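Local coordinates for protein ATP-dependent CLP protease, putative (Plasmodium falciparum, PDB 2F6I) that probably hydrolyses proteins to small peptides in the presence of ATP and magnesium, this chain being the ClpP serine protease domain of a longer protein, at residues C129-H134 against Y194-E199; R182-Y185 against L189-K192. All blocks are in the same frame, centred on the assembly; numbering follows the deposited sequence.

Coming from the N terminus, the chain first meets contact 1 at strand 130-132, which leads to H134, the predicted active-site histidine. It then runs through helices 151-169 and 173-181 and, at 182-185, enters contact 2. Helix 188-194 folds back at once, so contact 2 closes a short loop nested inside the far longer one that contact 1 closes when 194-199 returns to the strand. The two meet at the end of that helix: I196 N lies 3.0 Å from A191 O, probably a hydrogen bond, and I131 CD1 packs on A191 CB. Together they tie the small mixed sheet to helix 188-194 and to the chain entering strand 199-200 at the edge of the parallel sheet.

Contact 1. Residues C129-H134 against Y194-E199; sequences CRIMIH and YGIIDE
I131 and I196 meet methyl to methyl, CG2 of I131 standing 4.0 Å from CD1 of I196, and the two branched chains slide past each other in opposite directions. In I131 it is the branch anti to the backbone N that touches, whereas I196 uses the far end of its long branch. L115 of helix 109-116 packs against both and continues the apolar layer.

The second apolar pair is I133 with Y194. Their side chains cross at about a right angle, and CD1 of I133 comes in obliquely at the phenol end of the ring, 3.3 Å from Y194 OH and 3.8 Å from Y194 CZ. With CG anti to the backbone N (chi1 -157°), Y194 reaches from the last turn of helix 188-194 to this methyl.

Polar groups find their partners outside the pair of segments. Y194 OH is hydrogen-bonded to D179 of helix 173-181, while the backbone of I131 bonds to M186 and that of M132 to V107 in the mixed sheet. G195 ends helix 188-194 in a Schellman motif at positive phi, and beyond it D198 forms a salt bridge with R123.

No hydrogen bond crosses between the segments. In this ClpP-family domain, the buried joint between the mixed-sheet strand leading to the predicted active-site H134 and the chain leaving helix 188-194 therefore rests on methyl and ring contacts, with the phenol's polar end satisfied by D179.

Contact 2. Residues R182-Y185 against L189-K192; sequences RDYY and LEAK
The ring of Y184, whose OH approaches the carboxylate of E190 at 4.1 Å from CD, has the guanidinium of R182 on one face. NH2 of R182 sits 3.5 Å above the centre of that ring, and in return CG of Y184 lies over one face of the guanidinium, toward its rim. The Y185 ring has D183 O at its edge, in plane.

Ring and carboxylate planes of Y184 and E190 are turned 65° apart. The phenol and the acid come near each other, too far apart for a hydrogen bond. Y184 points its ring at the helix because CG stands anti to the backbone N (chi1 174°), and E190 answers with a chain extended beyond CG. Its OE1, 3.9 Å from Y185 O, is hydrogen-bonded to a residue flanking the segments.

NH2 of R182 forms a salt bridge with D179 near the end of helix 173-181, which probably limits how far the guanidinium can move over the ring. The contact lies at the surface, bridging the loop between that helix and strand 185-186 to the first turn of helix 188-194, where N187 OD1 accepts from E190 N; Y185 packs on strand 130-132 and meets the ring of H134, the predicted active-site histidine.

Contact 1. Residues C129-H134 against Y194-E199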
# COMPACT_ATOMS: atom_id res chain seq x y z
N CYS C 129 -26.89 -28.93 9.51
CA CYS C 129 -26.60 -27.65 10.15
C CYS C 129 -25.75 -27.81 11.41
O CYS C 129 -25.93 -28.76 12.18
CB CYS C 129 -27.91 -26.94 10.50
SG CYS C 129 -27.68 -25.29 11.17
N ARG C 130 -24.82 -26.89 11.61
CA ARG C 130 -23.96 -26.90 12.78
C ARG C 130 -24.36 -25.70 13.62
O ARG C 130 -24.36 -24.57 13.14
CB ARG C 130 -22.49 -26.81 12.38
CG ARG C 130 -22.03 -27.95 11.46
CD ARG C 130 -22.12 -29.30 12.16
NE ARG C 130 -21.05 -29.47 13.14
CZ ARG C 130 -21.00 -30.47 14.02
NH1 ARG C 130 -21.95 -31.39 14.05
NH2 ARG C 130 -19.98 -30.55 14.87
N ILE C 131 -24.72 -25.95 14.88
CA ILE C 131 -25.16 -24.90 15.79
C ILE C 131 -24.24 -24.77 17.00
O ILE C 131 -23.84 -25.77 17.60
CB ILE C 131 -26.60 -25.20 16.28
CG1 ILE C 131 -27.52 -25.37 15.07
CG2 ILE C 131 -27.09 -24.09 17.18
CD1 ILE C 131 -28.92 -25.83 15.41
N MET C 132 -23.92 -23.53 17.35
CA MET C 132 -23.04 -23.25 18.49
C MET C 132 -23.51 -22.01 19.24
O MET C 132 -24.29 -21.21 18.71
CB MET C 132 -21.61 -23.03 18.00
CG MET C 132 -21.46 -21.82 17.12
SD MET C 132 -20.39 -22.14 15.71
CE MET C 132 -21.23 -23.57 15.03
N ILE C 133 -23.02 -21.84 20.46
CA ILE C 133 -23.41 -20.70 21.28
C ILE C 133 -22.39 -19.56 21.21
O ILE C 133 -22.77 -18.39 21.23
CB ILE C 133 -23.58 -21.13 22.75
CG1 ILE C 133 -24.59 -22.28 22.83
CG2 ILE C 133 -24.03 -19.95 23.59
CD1 ILE C 133 -24.75 -22.87 24.21
N HIS C 134 -21.12 -19.92 21.12
CA HIS C 134 -20.03 -18.94 21.04
C HIS C 134 -20.09 -18.10 19.77
O HIS C 134 -20.92 -18.34 18.89
CB HIS C 134 -18.69 -19.68 21.11
CG HIS C 134 -18.48 -20.65 19.99
ND1 HIS C 134 -17.76 -20.33 18.86
CD2 HIS C 134 -18.92 -21.92 19.82
CE1 HIS C 134 -17.77 -21.37 18.03
NE2 HIS C 134 -18.47 -22.34 18.59
N TYR C 194 -30.97 -30.02 23.17
CA TYR C 194 -30.54 -28.88 23.96
C TYR C 194 -31.72 -27.94 24.18
O TYR C 194 -31.76 -27.20 25.16
CB TYR C 194 -29.43 -28.13 23.22
CG TYR C 194 -28.52 -27.29 24.11
CD1 TYR C 194 -27.43 -27.87 24.75
CD2 TYR C 194 -28.75 -25.93 24.28
CE1 TYR C 194 -26.58 -27.10 25.54
CE2 TYR C 194 -27.90 -25.15 25.07
CZ TYR C 194 -26.82 -25.75 25.70
OH TYR C 194 -25.97 -24.98 26.47
N GLY C 195 -32.69 -27.99 23.27
CA GLY C 195 -33.86 -27.15 23.38
C GLY C 195 -33.82 -25.90 22.51
O GLY C 195 -34.58 -24.96 22.73
N ILE C 196 -32.93 -25.90 21.52
CA ILE C 196 -32.79 -24.77 20.60
C ILE C 196 -33.81 -24.87 19.47
O ILE C 196 -34.39 -23.86 19.06
CB ILE C 196 -31.36 -24.70 20.02
CG1 ILE C 196 -30.37 -24.36 21.14
CG2 ILE C 196 -31.30 -23.65 18.91
CD1 ILE C 196 -28.92 -24.40 20.71
N ILE C 197 -34.02 -26.07 18.96
CA ILE C 197 -34.99 -26.30 17.89
C ILE C 197 -35.96 -27.38 18.34
O ILE C 197 -35.64 -28.18 19.22
CB ILE C 197 -34.31 -26.76 16.58
CG1 ILE C 197 -33.51 -28.04 16.83
CG2 ILE C 197 -33.43 -25.64 16.04
CD1 ILE C 197 -32.87 -28.62 15.59
N ASP C 198 -37.14 -27.40 17.73
CA ASP C 198 -38.15 -28.38 18.09
C ASP C 198 -38.02 -29.68 17.30
O ASP C 198 -38.27 -30.76 17.84
CB ASP C 198 -39.54 -27.79 17.89
CG ASP C 198 -39.71 -26.47 18.61
OD1 ASP C 198 -39.55 -26.45 19.85
OD2 ASP C 198 -40.01 -25.46 17.95
N GLU C 199 -37.63 -29.58 16.04
CA GLU C 199 -37.49 -30.78 15.23
C GLU C 199 -36.50 -30.68 14.08
O GLU C 199 -36.23 -29.60 13.56
CB GLU C 199 -38.86 -31.21 14.69
CG GLU C 199 -39.66 -30.08 14.07
CD GLU C 199 -41.05 -30.53 13.64
OE1 GLU C 199 -41.76 -31.13 14.48
OE2 GLU C 199 -41.42 -30.29 12.47

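Contact 2. Residues R182-Y185 against L189-K192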
# COMPACT_ATOMS: atom_id res chain seq x y z
N ARG C 182 -16.49 -23.17 25.83
CA ARG C 182 -15.72 -24.30 25.31
C ARG C 182 -15.93 -24.55 23.82
O ARG C 182 -15.64 -25.64 23.33
CB ARG C 182 -16.03 -25.57 26.12
CG ARG C 182 -17.45 -26.11 25.99
CD ARG C 182 -17.70 -27.21 27.03
NE ARG C 182 -18.98 -27.88 26.86
CZ ARG C 182 -19.19 -28.91 26.04
NH1 ARG C 182 -18.19 -29.41 25.33
NH2 ARG C 182 -20.40 -29.45 25.95
N ASP C 183 -16.40 -23.54 23.10
CA ASP C 183 -16.64 -23.65 21.66
C ASP C 183 -17.32 -24.98 21.33
O ASP C 183 -16.77 -25.80 20.60
CB ASP C 183 -15.33 -23.55 20.88
CG ASP C 183 -14.61 -22.24 21.10
OD1 ASP C 183 -15.28 -21.18 21.01
OD2 ASP C 183 -13.39 -22.25 21.35
N TYR C 184 -18.51 -25.17 21.86
CA TYR C 184 -19.26 -26.39 21.65
C TYR C 184 -20.12 -26.36 20.38
O TYR C 184 -21.00 -25.51 20.24
CB TYR C 184 -20.12 -26.67 22.90
CG TYR C 184 -21.07 -27.84 22.81
CD1 TYR C 184 -20.71 -29.02 22.16
CD2 TYR C 184 -22.33 -27.78 23.41
CE1 TYR C 184 -21.58 -30.11 22.11
CE2 TYR C 184 -23.20 -28.86 23.37
CZ TYR C 184 -22.82 -30.03 22.72
OH TYR C 184 -23.69 -31.10 22.67
N TYR C 185 -19.83 -27.28 19.46
CA TYR C 185 -20.57 -27.41 18.20
C TYR C 185 -21.57 -28.54 18.34
O TYR C 185 -21.22 -29.64 18.76
CB TYR C 185 -19.63 -27.74 17.04
CG TYR C 185 -18.80 -26.59 16.53
CD1 TYR C 185 -17.84 -25.98 17.33
CD2 TYR C 185 -18.99 -26.10 15.23
CE1 TYR C 185 -17.08 -24.91 16.86
CE2 TYR C 185 -18.23 -25.04 14.75
CZ TYR C 185 -17.28 -24.45 15.57
OH TYR C 185 -16.54 -23.39 15.10
N LEU C 189 -29.65 -32.85 15.75
CA LEU C 189 -30.25 -33.58 16.86
C LEU C 189 -29.82 -33.07 18.23
O LEU C 189 -30.66 -32.89 19.12
CB LEU C 189 -29.92 -35.07 16.73
CG LEU C 189 -30.58 -35.97 17.78
CD1 LEU C 189 -32.09 -35.76 17.77
CD2 LEU C 189 -30.24 -37.43 17.49
N GLU C 190 -28.53 -32.84 18.40
CA GLU C 190 -28.03 -32.35 19.68
C GLU C 190 -28.64 -30.99 19.99
O GLU C 190 -28.86 -30.65 21.15
CB GLU C 190 -26.50 -32.27 19.65
CG GLU C 190 -25.84 -33.61 19.35
CD GLU C 190 -24.32 -33.55 19.39
OE1 GLU C 190 -23.74 -32.68 18.70
OE2 GLU C 190 -23.72 -34.38 20.10
N ALA C 191 -28.92 -30.22 18.94
CA ALA C 191 -29.51 -28.90 19.10
C ALA C 191 -30.93 -29.05 19.63
O ALA C 191 -31.38 -28.28 20.48
CB ALA C 191 -29.53 -28.16 17.77
N LYS C 192 -31.65 -30.05 19.13
CA LYS C 192 -33.01 -30.31 19.56
C LYS C 192 -33.03 -30.73 21.03
O LYS C 192 -33.82 -30.21 21.82
CB LYS C 192 -33.64 -31.41 18.71
CG LYS C 192 -35.03 -31.82 19.16
CD LYS C 192 -35.54 -32.97 18.32
CE LYS C 192 -36.91 -33.41 18.78
NZ LYS C 192 -37.41 -34.53 17.94